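Local coordinates for glucose-inhibited division protein A-related protein, probable oxidoreductase (PDB 2CUL) that binds flavin-adenine dinucleotide in a Rossmann-type fold and is probably an oxidoreductase related to the glucose-inhibited division protein A family, at residues S54-A59 with R215-G220; R73-L78 with L84-A89; P45-F50 with K63-W68; G200-G205 with A224-H229. All blocks are in the same frame, centred on the assembly; numbering follows the deposited sequence.

Contact 1 (S54-A59 with R215-G220); sequences SLLERA and RMSEEG. With FAD (flavin-adenine dinucleotide), chain B.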
# COMPACT_ATOMS: atom_id res chain seq x y z
N SER A 54 -14.44 9.36 0.46
CA SER A 54 -13.19 8.64 0.66
C SER A 54 -12.31 9.24 1.75
O SER A 54 -12.48 10.38 2.16
CB SER A 54 -12.39 8.62 -0.64
OG SER A 54 -12.05 9.94 -1.05
N LEU A 55 -11.35 8.44 2.22
CA LEU A 55 -10.40 8.89 3.22
C LEU A 55 -9.62 10.03 2.58
O LEU A 55 -9.28 11.02 3.23
CB LEU A 55 -9.44 7.76 3.59
CG LEU A 55 -8.24 8.15 4.46
CD1 LEU A 55 -8.71 8.58 5.84
CD2 LEU A 55 -7.29 6.96 4.57
N LEU A 56 -9.34 9.89 1.29
CA LEU A 56 -8.61 10.90 0.54
C LEU A 56 -9.34 12.25 0.61
O LEU A 56 -8.73 13.28 0.88
CB LEU A 56 -8.45 10.46 -0.92
CG LEU A 56 -7.91 11.48 -1.92
CD1 LEU A 56 -6.55 11.99 -1.47
CD2 LEU A 56 -7.82 10.83 -3.30
N GLU A 57 -10.65 12.23 0.37
CA GLU A 57 -11.45 13.46 0.42
C GLU A 57 -11.48 14.05 1.82
O GLU A 57 -11.33 15.26 2.01
CB GLU A 57 -12.88 13.18 -0.05
CG GLU A 57 -13.80 14.39 0.03
CD GLU A 57 -15.17 14.14 -0.59
OE1 GLU A 57 -15.87 13.22 -0.13
OE2 GLU A 57 -15.54 14.87 -1.53
N ARG A 58 -11.66 13.19 2.82
CA ARG A 58 -11.72 13.63 4.21
C ARG A 58 -10.41 14.24 4.70
O ARG A 58 -10.41 15.16 5.51
CB ARG A 58 -12.12 12.46 5.11
CG ARG A 58 -13.48 11.87 4.76
CD ARG A 58 -13.66 10.48 5.36
NE ARG A 58 -14.85 9.82 4.83
CZ ARG A 58 -16.06 9.88 5.38
NH1 ARG A 58 -16.26 10.57 6.49
NH2 ARG A 58 -17.07 9.25 4.81
N ALA A 59 -9.28 13.73 4.19
CA ALA A 59 -7.97 14.23 4.61
C ALA A 59 -7.58 15.56 3.98
O ALA A 59 -6.72 16.27 4.49
CB ALA A 59 -6.90 13.18 4.28
N ARG A 215 -7.27 7.49 -8.31
CA ARG A 215 -7.32 6.13 -8.84
C ARG A 215 -6.92 5.15 -7.74
O ARG A 215 -7.53 4.09 -7.58
CB ARG A 215 -6.37 6.00 -10.03
CG ARG A 215 -6.42 4.65 -10.72
CD ARG A 215 -7.63 4.53 -11.63
NE ARG A 215 -7.64 3.26 -12.35
CZ ARG A 215 -8.43 3.00 -13.39
NH1 ARG A 215 -9.27 3.92 -13.84
NH2 ARG A 215 -8.37 1.82 -13.98
N MET A 216 -5.88 5.50 -6.98
CA MET A 216 -5.42 4.66 -5.89
C MET A 216 -6.55 4.49 -4.89
O MET A 216 -6.81 3.39 -4.41
CB MET A 216 -4.21 5.30 -5.20
CG MET A 216 -2.98 5.44 -6.08
SD MET A 216 -2.33 3.86 -6.67
CE MET A 216 -2.93 3.88 -8.37
N SER A 217 -7.21 5.60 -4.57
CA SER A 217 -8.32 5.60 -3.63
C SER A 217 -9.49 4.76 -4.15
O SER A 217 -10.06 3.96 -3.41
CB SER A 217 -8.78 7.04 -3.37
OG SER A 217 -9.94 7.06 -2.55
N GLU A 218 -9.86 4.96 -5.42
CA GLU A 218 -10.96 4.20 -6.00
C GLU A 218 -10.64 2.71 -5.99
O GLU A 218 -11.51 1.88 -5.73
CB GLU A 218 -11.22 4.67 -7.44
CG GLU A 218 -11.58 6.14 -7.51
CD GLU A 218 -11.62 6.67 -8.93
OE1 GLU A 218 -10.86 6.15 -9.79
OE2 GLU A 218 -12.40 7.61 -9.19
N GLU A 219 -9.39 2.37 -6.27
CA GLU A 219 -8.99 0.97 -6.28
C GLU A 219 -9.05 0.36 -4.88
O GLU A 219 -9.48 -0.78 -4.72
CB GLU A 219 -7.59 0.82 -6.87
CG GLU A 219 -7.60 0.92 -8.39
CD GLU A 219 -8.34 -0.24 -9.02
OE1 GLU A 219 -7.74 -1.32 -9.16
OE2 GLU A 219 -9.53 -0.08 -9.38
N GLY A 220 -8.64 1.13 -3.88
CA GLY A 220 -8.69 0.64 -2.51
C GLY A 220 -10.12 0.38 -2.07
O GLY A 220 -10.41 -0.61 -1.40
PA FAD B . 2.02 4.65 -1.53
O1A FAD B . 3.39 4.97 -1.94
O2A FAD B . 1.05 5.74 -1.28
O5B FAD B . 2.05 3.74 -0.22
C5B FAD B . 2.90 2.60 -0.16
C4B FAD B . 3.12 2.32 1.33
O4B FAD B . 3.67 1.01 1.43
C3B FAD B . 4.13 3.27 2.00
O3B FAD B . 3.63 3.82 3.20
C2B FAD B . 5.34 2.40 2.19
O2B FAD B . 6.23 2.81 3.21
C1B FAD B . 4.69 1.04 2.42
N9A FAD B . 5.57 -0.11 2.18
C8A FAD B . 6.22 -0.43 1.02
N7A FAD B . 6.94 -1.54 1.13
C5A FAD B . 6.73 -1.95 2.44
C6A FAD B . 7.22 -3.06 3.17
N6A FAD B . 8.03 -3.98 2.66
N1A FAD B . 6.81 -3.18 4.49
C2A FAD B . 5.97 -2.25 5.04
N3A FAD B . 5.47 -1.16 4.39
C4A FAD B . 5.88 -1.06 3.10
N1 FAD B . -0.04 10.70 -8.20
C2 FAD B . -0.68 11.91 -8.05
O2 FAD B . -1.89 11.98 -8.05
N3 FAD B . 0.10 13.07 -7.91
C4 FAD B . 1.47 13.08 -7.91
O4 FAD B . 2.11 14.15 -7.78
C4X FAD B . 2.13 11.84 -8.06
N5 FAD B . 3.52 11.78 -8.08
C5X FAD B . 4.17 10.56 -8.23
C6 FAD B . 5.56 10.53 -8.24
C7 FAD B . 6.28 9.32 -8.38
C7M FAD B . 7.78 9.36 -8.38
C8 FAD B . 5.53 8.10 -8.51
C8M FAD B . 6.22 6.77 -8.66
C9 FAD B . 4.11 8.12 -8.51
C9A FAD B . 3.40 9.34 -8.37
N10 FAD B . 1.96 9.41 -8.35
C10 FAD B . 1.33 10.66 -8.20
C1' FAD B . 1.10 8.17 -8.51
C2' FAD B . 0.36 7.61 -7.27
O2' FAD B . -0.75 8.41 -6.98
C3' FAD B . 1.27 7.52 -6.03
O3' FAD B . 2.41 6.70 -6.27
C4' FAD B . 0.55 6.91 -4.80
O4' FAD B . 1.31 7.13 -3.62
C5' FAD B . 0.33 5.41 -5.05
O5' FAD B . -0.38 4.84 -3.94
P FAD B . 0.02 3.45 -3.29
O1P FAD B . -0.98 3.23 -2.24
O2P FAD B . 0.13 2.38 -4.34
O3P FAD B . 1.46 3.66 -2.68
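Ser217 holds its OG anti to the backbone N (chi1 175°), which sends the hydroxyl out toward Ser54. Ser217 OG ends 3.5 Å from Ser54 CB. The two hydroxyl oxygens, Ser54 OG and Ser217 OG, lie 3.9 Å apart and do not bond to each other. Each has other partners. Ser54 OG is turned between its own N and carbonyl carbon, back over the start of helix 55-59. There Ser54 OG accepts from Glu57 N at 3.0 Å, with an N-H...O angle of 156°, which makes Ser54 the N-cap residue of the helix. The same hydroxyl bonds to Pro51 O. Ser217 OG bonds to Glu17, whose carboxylate also takes the amides of Leu55 and Leu56. Glu17 thus ties the first turn of helix 55-59 to Ser217. Leu56 adds an apolar touch, with Leu56 CD2 set 3.9 Å from Ser217 CB. With an alanine here in place of Ser54, Glu57 N would probably lose its capping acceptor and Pro51 O its hydroxyl partner. Next to Ser217, Met216 turns to the cofactor: Met216 CG approaches FAD O5' at 3.4 Å. Helix 213-230 therefore touches both helix 55-59 and the FAD. Helix 13-24 lies against helix 55-59, meeting Leu55 through Ala16 and Leu56 through Phe13, while helix 67-79 reaches Leu55 through Leu77 and Leu78, and Leu56 through Phe70.

Contact 2 (R73-L78 with L84-A89); sequences RAKYLL and LHLFQA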
# COMPACT_ATOMS: atom_id res chain seq x y z
N ARG A 73 -2.98 14.52 8.93
CA ARG A 73 -4.44 14.49 9.04
C ARG A 73 -4.99 13.13 8.65
O ARG A 73 -5.90 12.60 9.30
CB ARG A 73 -5.07 15.59 8.17
CG ARG A 73 -4.85 17.01 8.68
CD ARG A 73 -5.80 17.98 7.99
NE ARG A 73 -5.67 17.88 6.54
CZ ARG A 73 -4.71 18.46 5.83
NH1 ARG A 73 -3.78 19.20 6.43
NH2 ARG A 73 -4.65 18.27 4.52
N ALA A 74 -4.43 12.54 7.59
CA ALA A 74 -4.88 11.23 7.13
C ALA A 74 -4.57 10.18 8.19
O ALA A 74 -5.40 9.33 8.50
CB ALA A 74 -4.18 10.88 5.82
N LYS A 75 -3.36 10.25 8.74
CA LYS A 75 -2.95 9.30 9.78
C LYS A 75 -3.91 9.36 10.96
O LYS A 75 -4.36 8.33 11.46
CB LYS A 75 -1.53 9.62 10.24
CG LYS A 75 -0.97 8.72 11.33
CD LYS A 75 0.52 8.98 11.52
CE LYS A 75 1.10 8.24 12.71
NZ LYS A 75 0.63 8.82 14.00
N TYR A 76 -4.24 10.57 11.40
CA TYR A 76 -5.14 10.75 12.54
C TYR A 76 -6.53 10.18 12.27
O TYR A 76 -7.16 9.60 13.16
CB TYR A 76 -5.24 12.24 12.89
CG TYR A 76 -5.93 12.49 14.21
CD1 TYR A 76 -5.35 12.08 15.41
CD2 TYR A 76 -7.17 13.11 14.25
CE1 TYR A 76 -5.99 12.29 16.63
CE2 TYR A 76 -7.83 13.33 15.47
CZ TYR A 76 -7.23 12.91 16.65
OH TYR A 76 -7.87 13.12 17.85
N LEU A 77 -7.01 10.35 11.04
CA LEU A 77 -8.31 9.82 10.67
C LEU A 77 -8.32 8.29 10.78
O LEU A 77 -9.27 7.70 11.29
CB LEU A 77 -8.68 10.25 9.24
CG LEU A 77 -9.14 11.70 9.09
CD1 LEU A 77 -9.18 12.08 7.62
CD2 LEU A 77 -10.51 11.85 9.72
N LEU A 78 -7.24 7.65 10.32
CA LEU A 78 -7.13 6.19 10.39
C LEU A 78 -7.10 5.72 11.84
O LEU A 78 -7.66 4.67 12.18
CB LEU A 78 -5.86 5.72 9.69
CG LEU A 78 -5.84 5.81 8.17
CD1 LEU A 78 -4.42 5.63 7.66
CD2 LEU A 78 -6.76 4.75 7.59
N LEU A 84 -9.77 -0.91 13.24
CA LEU A 84 -8.47 -0.87 12.58
C LEU A 84 -7.29 -0.76 13.53
O LEU A 84 -7.33 0.01 14.49
CB LEU A 84 -8.41 0.31 11.61
CG LEU A 84 -7.08 0.55 10.90
CD1 LEU A 84 -6.71 -0.67 10.07
CD2 LEU A 84 -7.19 1.78 10.01
N HIS A 85 -6.26 -1.56 13.27
CA HIS A 85 -5.05 -1.48 14.07
C HIS A 85 -3.91 -1.12 13.13
O HIS A 85 -3.50 -1.93 12.30
CB HIS A 85 -4.70 -2.80 14.75
CG HIS A 85 -3.53 -2.69 15.68
ND1 HIS A 85 -2.72 -3.75 15.99
CD2 HIS A 85 -3.05 -1.63 16.37
CE1 HIS A 85 -1.78 -3.35 16.83
NE2 HIS A 85 -1.96 -2.07 17.08
N LEU A 86 -3.44 0.12 13.25
CA LEU A 86 -2.34 0.61 12.43
C LEU A 86 -1.06 0.42 13.22
O LEU A 86 -0.95 0.91 14.35
CB LEU A 86 -2.56 2.10 12.12
CG LEU A 86 -1.39 2.88 11.51
CD1 LEU A 86 -1.00 2.27 10.16
CD2 LEU A 86 -1.81 4.34 11.33
N PHE A 87 -0.10 -0.30 12.66
CA PHE A 87 1.15 -0.52 13.38
C PHE A 87 2.35 -0.50 12.45
O PHE A 87 2.23 -0.67 11.24
CB PHE A 87 1.08 -1.83 14.18
CG PHE A 87 0.94 -3.06 13.33
CD1 PHE A 87 2.06 -3.81 12.97
CD2 PHE A 87 -0.32 -3.48 12.89
CE1 PHE A 87 1.94 -4.95 12.19
CE2 PHE A 87 -0.45 -4.63 12.11
CZ PHE A 87 0.68 -5.37 11.76
N GLN A 88 3.52 -0.27 13.04
CA GLN A 88 4.77 -0.21 12.28
C GLN A 88 5.48 -1.54 12.23
O GLN A 88 5.62 -2.23 13.24
CB GLN A 88 5.70 0.84 12.90
CG GLN A 88 7.02 1.07 12.14
CD GLN A 88 7.99 -0.11 12.24
OE1 GLN A 88 8.17 -0.70 13.31
NE2 GLN A 88 8.62 -0.46 11.12
N ALA A 89 5.92 -1.90 11.03
CA ALA A 89 6.67 -3.13 10.81
C ALA A 89 7.12 -3.09 9.36
O ALA A 89 6.46 -2.48 8.52
CB ALA A 89 5.80 -4.35 11.07
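Lys75 NZ forms a salt bridge with Glu79 OE2, one turn further along the same helix, while the stem of this lysine meets Leu86. Lys75 CG lies 4.5 Å from Leu86 CD2, a loose apolar touch by the methylene part of the chain. No hydrogen bond crosses between the two segments. The closer meeting is that of two leucines. Leu78 points from the helix toward the strand, and Leu78 CD2 sits 3.9 Å from Leu84 CD2. The leucine branches cross at a slant. Leu84 CD2 also lies 3.6 Å from Leu78 O, so it covers the backbone of the helix as well as the side chain. Leu84 gets there with CG anti to its N (chi1 176°), which extends the side chain from the strand toward the helix. Leu84 and Leu86 are two residues apart and so face the helix together. His85 and Phe87 do not: Phe87 CD2 stands over one face of the His85 ring, toward the rim and 3.9 Å above its plane, and His85 ND1 bonds to Tyr4 OH. Leu78 also touches Ala16, and Leu84 touches Ala19, both on helix 13-24. Strand 84-97 runs parallel to strand 29-33 and bonds to it through His85, Phe87 and Ala89. Helix 67-79 lies on the connection between these two adjacent parallel strands. This is a beta-alpha-beta crossover of the Rossmann-type fold, and Ala89, at the end of segment 84-89, touches the FAD.

Contact 3 (P45-F50 with K63-W68); sequences PPKPPF and KDERVW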
# COMPACT_ATOMS: atom_id res chain seq x y z
N PRO A 45 0.94 18.02 -3.68
CA PRO A 45 -0.29 18.18 -2.91
C PRO A 45 -1.52 17.63 -3.64
O PRO A 45 -1.76 17.95 -4.81
CB PRO A 45 -0.38 19.69 -2.72
CG PRO A 45 1.05 20.08 -2.61
CD PRO A 45 1.71 19.28 -3.72
N PRO A 46 -2.31 16.78 -2.96
CA PRO A 46 -3.51 16.22 -3.60
C PRO A 46 -4.52 17.34 -3.85
O PRO A 46 -4.74 18.19 -2.99
CB PRO A 46 -4.01 15.22 -2.56
CG PRO A 46 -2.74 14.77 -1.89
CD PRO A 46 -2.00 16.07 -1.71
N LYS A 47 -5.11 17.33 -5.04
CA LYS A 47 -6.09 18.35 -5.40
C LYS A 47 -7.38 17.69 -5.90
O LYS A 47 -7.34 16.63 -6.53
CB LYS A 47 -5.53 19.27 -6.48
CG LYS A 47 -4.32 20.08 -6.04
CD LYS A 47 -3.81 20.96 -7.18
CE LYS A 47 -2.62 21.79 -6.75
NZ LYS A 47 -2.10 22.62 -7.87
N PRO A 48 -8.53 18.31 -5.63
CA PRO A 48 -9.83 17.77 -6.06
C PRO A 48 -9.98 17.70 -7.57
O PRO A 48 -9.24 18.35 -8.31
CB PRO A 48 -10.83 18.73 -5.41
CG PRO A 48 -10.09 20.03 -5.41
CD PRO A 48 -8.70 19.62 -4.97
N PRO A 49 -10.96 16.92 -8.06
CA PRO A 49 -11.93 16.13 -7.29
C PRO A 49 -11.42 14.80 -6.74
O PRO A 49 -10.51 14.18 -7.30
CB PRO A 49 -13.06 15.93 -8.29
CG PRO A 49 -12.30 15.75 -9.57
CD PRO A 49 -11.25 16.84 -9.50
N PHE A 50 -12.02 14.38 -5.63
CA PHE A 50 -11.66 13.13 -4.97
C PHE A 50 -12.87 12.20 -4.96
O PHE A 50 -14.01 12.64 -5.17
CB PHE A 50 -11.24 13.40 -3.53
CG PHE A 50 -10.14 14.41 -3.40
CD1 PHE A 50 -8.88 14.17 -3.93
CD2 PHE A 50 -10.36 15.61 -2.73
CE1 PHE A 50 -7.86 15.10 -3.80
CE2 PHE A 50 -9.35 16.55 -2.60
CZ PHE A 50 -8.09 16.30 -3.13
N LYS A 63 -7.35 24.81 2.54
CA LYS A 63 -6.57 25.94 3.03
C LYS A 63 -5.18 25.56 3.52
O LYS A 63 -4.45 26.39 4.06
CB LYS A 63 -7.34 26.66 4.15
CG LYS A 63 -8.58 27.39 3.68
CD LYS A 63 -9.25 28.16 4.81
CE LYS A 63 -10.43 28.98 4.31
NZ LYS A 63 -10.02 29.98 3.29
N ASP A 64 -4.80 24.30 3.32
CA ASP A 64 -3.49 23.83 3.74
C ASP A 64 -2.92 22.87 2.70
O ASP A 64 -3.36 21.72 2.61
CB ASP A 64 -3.60 23.12 5.09
CG ASP A 64 -2.25 22.80 5.70
OD1 ASP A 64 -1.22 23.05 5.05
OD2 ASP A 64 -2.23 22.30 6.85
N GLU A 65 -1.95 23.34 1.92
CA GLU A 65 -1.35 22.51 0.89
C GLU A 65 -0.11 21.74 1.32
O GLU A 65 0.45 20.98 0.54
CB GLU A 65 -0.99 23.36 -0.34
CG GLU A 65 -2.19 24.01 -1.01
CD GLU A 65 -1.84 24.58 -2.38
OE1 GLU A 65 -0.89 25.38 -2.46
OE2 GLU A 65 -2.52 24.22 -3.36
N ARG A 66 0.33 21.92 2.57
CA ARG A 66 1.52 21.22 3.06
C ARG A 66 1.32 19.71 3.00
O ARG A 66 0.45 19.17 3.67
CB ARG A 66 1.82 21.64 4.49
CG ARG A 66 2.18 23.11 4.65
CD ARG A 66 2.33 23.46 6.12
NE ARG A 66 1.10 23.16 6.84
CZ ARG A 66 0.96 23.24 8.16
NH1 ARG A 66 1.98 23.61 8.92
NH2 ARG A 66 -0.21 22.93 8.72
N VAL A 67 2.14 19.03 2.20
CA VAL A 67 2.00 17.59 2.08
C VAL A 67 2.21 16.83 3.40
O VAL A 67 1.55 15.82 3.64
CB VAL A 67 2.94 17.02 1.00
CG1 VAL A 67 2.55 17.59 -0.36
CG2 VAL A 67 4.39 17.33 1.32
N TRP A 68 3.10 17.31 4.26
CA TRP A 68 3.31 16.62 5.53
C TRP A 68 2.04 16.71 6.38
O TRP A 68 1.68 15.76 7.07
CB TRP A 68 4.49 17.19 6.32
CG TRP A 68 4.72 16.48 7.65
CD1 TRP A 68 4.00 16.64 8.81
CD2 TRP A 68 5.69 15.47 7.93
NE1 TRP A 68 4.47 15.79 9.78
CE2 TRP A 68 5.51 15.06 9.27
CE3 TRP A 68 6.71 14.87 7.17
CZ2 TRP A 68 6.31 14.08 9.87
CZ3 TRP A 68 7.50 13.89 7.76
CH2 TRP A 68 7.29 13.51 9.10
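Pro45 is the centre of the contact, and its ring carbon CG meets two groups. One is the backbone oxygen Glu65 O, 3.3 Å from Pro45 CG. The other is Val67, whose CG1 lies 3.7 Å from Pro45 CG. The proline ring and the valine branch meet at a slant. Val67 CG1 is anti to its carbonyl carbon (chi1 -63°), and this methyl also comes near Pro45 N. At the surface, the extended chain of Lys47 passes Glu65, with Lys47 CE 4.2 Å from Glu65 OE2. The charges are opposite, but Lys47 NZ and Glu65 OE2 remain 4.8 Å apart, too far for a salt bridge. Between Glu65 and Val67 stands Arg66, in the N-cap position just before helix 67-79. Asp64 holds it by an Asx turn: Arg66 N bonds to Asp64 OD1 at 3.1 Å, from 39° out of the carboxylate plane. The guanidinium grips the same carboxylate side-on. Arg66 NE bonds to Asp64 OD1 at 2.9 Å and Arg66 NH2 to Asp64 OD2 at 2.8 Å, the latter nearly straight at 169°. Together the Asx turn and the bridge are likely to steady the backbone that presents Glu65 O and Val67. Pro48 CA lies over one face of the Phe50 ring, toward its rim. Segment 45-50 runs on toward helix 55-59, where Phe50 touches Leu56, while Pro46 packs on Phe70 of helix 67-79.

Contact 4 (G200-G205 with A224-H229); sequences GLYAVG and AEHLLH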
# COMPACT_ATOMS: atom_id res chain seq x y z
N GLY A 200 -4.96 -16.78 -1.03
CA GLY A 200 -5.16 -15.77 0.00
C GLY A 200 -4.38 -14.47 -0.15
O GLY A 200 -4.32 -13.67 0.79
N LEU A 201 -3.83 -14.24 -1.34
CA LEU A 201 -3.02 -13.06 -1.61
C LEU A 201 -3.68 -12.07 -2.57
O LEU A 201 -4.16 -12.46 -3.62
CB LEU A 201 -1.67 -13.50 -2.18
CG LEU A 201 -0.60 -12.42 -2.40
CD1 LEU A 201 -0.19 -11.83 -1.06
CD2 LEU A 201 0.60 -13.03 -3.10
N TYR A 202 -3.66 -10.80 -2.19
CA TYR A 202 -4.25 -9.73 -2.99
C TYR A 202 -3.24 -8.60 -3.16
O TYR A 202 -2.28 -8.50 -2.40
CB TYR A 202 -5.49 -9.17 -2.29
CG TYR A 202 -6.58 -10.20 -2.08
CD1 TYR A 202 -7.64 -10.31 -2.99
CD2 TYR A 202 -6.53 -11.07 -1.00
CE1 TYR A 202 -8.62 -11.27 -2.82
CE2 TYR A 202 -7.51 -12.04 -0.82
CZ TYR A 202 -8.55 -12.13 -1.74
OH TYR A 202 -9.53 -13.09 -1.57
N ALA A 203 -3.46 -7.75 -4.15
CA ALA A 203 -2.58 -6.60 -4.39
C ALA A 203 -3.43 -5.45 -4.91
O ALA A 203 -4.42 -5.67 -5.62
CB ALA A 203 -1.50 -6.96 -5.38
N VAL A 204 -3.06 -4.23 -4.55
CA VAL A 204 -3.82 -3.06 -4.98
C VAL A 204 -2.91 -1.83 -5.09
O VAL A 204 -1.86 -1.78 -4.46
CB VAL A 204 -4.96 -2.77 -3.96
CG1 VAL A 204 -4.38 -2.35 -2.62
CG2 VAL A 204 -5.89 -1.70 -4.50
N GLY A 205 -3.32 -0.87 -5.91
CA GLY A 205 -2.55 0.35 -6.05
C GLY A 205 -1.44 0.30 -7.08
O GLY A 205 -1.44 -0.53 -7.98
N ALA A 224 -11.96 -3.13 -1.09
CA ALA A 224 -12.70 -3.27 0.16
C ALA A 224 -14.09 -3.85 -0.11
O ALA A 224 -14.55 -4.74 0.59
CB ALA A 224 -12.82 -1.91 0.85
N GLU A 225 -14.75 -3.33 -1.15
CA GLU A 225 -16.08 -3.82 -1.49
C GLU A 225 -16.04 -5.28 -1.91
O GLU A 225 -16.95 -6.04 -1.58
CB GLU A 225 -16.68 -2.97 -2.61
CG GLU A 225 -16.83 -1.50 -2.23
CD GLU A 225 -17.39 -0.65 -3.36
OE1 GLU A 225 -16.89 -0.78 -4.50
OE2 GLU A 225 -18.31 0.15 -3.11
N HIS A 226 -14.99 -5.68 -2.61
CA HIS A 226 -14.87 -7.07 -3.03
C HIS A 226 -14.67 -7.99 -1.82
O HIS A 226 -15.33 -9.02 -1.70
CB HIS A 226 -13.69 -7.26 -3.99
CG HIS A 226 -13.37 -8.69 -4.27
ND1 HIS A 226 -14.22 -9.53 -4.96
CD2 HIS A 226 -12.31 -9.45 -3.90
CE1 HIS A 226 -13.70 -10.74 -5.00
NE2 HIS A 226 -12.54 -10.73 -4.36
N LEU A 227 -13.76 -7.60 -0.93
CA LEU A 227 -13.47 -8.40 0.25
C LEU A 227 -14.68 -8.51 1.17
O LEU A 227 -14.90 -9.54 1.81
CB LEU A 227 -12.29 -7.80 1.02
CG LEU A 227 -10.94 -7.85 0.30
CD1 LEU A 227 -9.88 -7.12 1.10
CD2 LEU A 227 -10.55 -9.31 0.08
N LEU A 228 -15.47 -7.44 1.25
CA LEU A 228 -16.66 -7.45 2.09
C LEU A 228 -17.64 -8.49 1.56
O LEU A 228 -18.37 -9.13 2.33
CB LEU A 228 -17.31 -6.07 2.11
CG LEU A 228 -16.57 -5.03 2.95
CD1 LEU A 228 -17.15 -3.65 2.73
CD2 LEU A 228 -16.65 -5.43 4.42
N HIS A 229 -17.66 -8.64 0.24
CA HIS A 229 -18.53 -9.61 -0.41
C HIS A 229 -18.02 -11.02 -0.13
O HIS A 229 -18.80 -11.93 0.15
CB HIS A 229 -18.57 -9.34 -1.91
CG HIS A 229 -19.42 -10.31 -2.68
ND1 HIS A 229 -19.12 -11.65 -2.76
CD2 HIS A 229 -20.55 -10.12 -3.40
CE1 HIS A 229 -20.04 -12.25 -3.51
NE2 HIS A 229 -20.91 -11.35 -3.91
O HOH W 1 -11.20 -13.20 -3.74
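The Tyr202 ring carries Leu227 over one face and a water at its edge. Leu227 CD2 stands 4.0 Å from the ring centroid of Tyr202, only 16° off the normal, which makes a CH-pi contact. Leu227 CD2 is nearest the phenol end, 3.9 Å from Tyr202 CZ. The two side chains lie alongside, running opposite ways. The water lies in the plane of the tyrosine ring and is 2.7 Å from Tyr202 OH. It also lies in the plane of the His226 imidazole, 2.9 Å from His226 NE2. One water thus bridges the phenol and the imidazole. The rings themselves meet at a slant. Tyr202 CE1 comes to the edge of the His226 ring, 4.2 Å from His226 NE2. Leu227 is the neighbour of His226 in the helix, so two successive residues meet the one tyrosine. Leu227 CG is anti to its carbonyl carbon (chi1 -66°), and its chain then extends, which carries CD2 over to the ring although its first bond does not aim there. Tyr202 also touches Lys116 and Val118 of strand 116-119 and Arg194 of strand 194-195, and Leu227 shares the contact with Lys116. Strand 201-203 is an outermost strand of the mixed sheet and runs parallel to 116-119. Helix 213-230 packs against the strand through His226 and Leu227, and through Ala224 and Leu228 it also meets helix 13-24, at Trp21 and Leu22.

How the contacts relate
Contacts 1 and 4 share helix 213-230, and their centres are about 15 Å apart. They join where Met216 SD lies 3.6 Å from Gly205 CA, and both residues line the FAD pocket. Contacts 2 and 3 share helix 67-79, and a long, weak ion pair joins Asp64 to Arg73. Contact 1 touches contact 2 through Leu55 CD2 and Leu78 CD2, 3.8 Å apart, and contact 3 through Leu56 CG and Phe50 CD1, 3.5 Å apart. Contact 2 reaches the cofactor at Ala89. In contact 3 the side chain of Pro45 is about 7 Å from the bound FAD. Contacts 3 and 4 do not touch; their centres are about 27 Å apart.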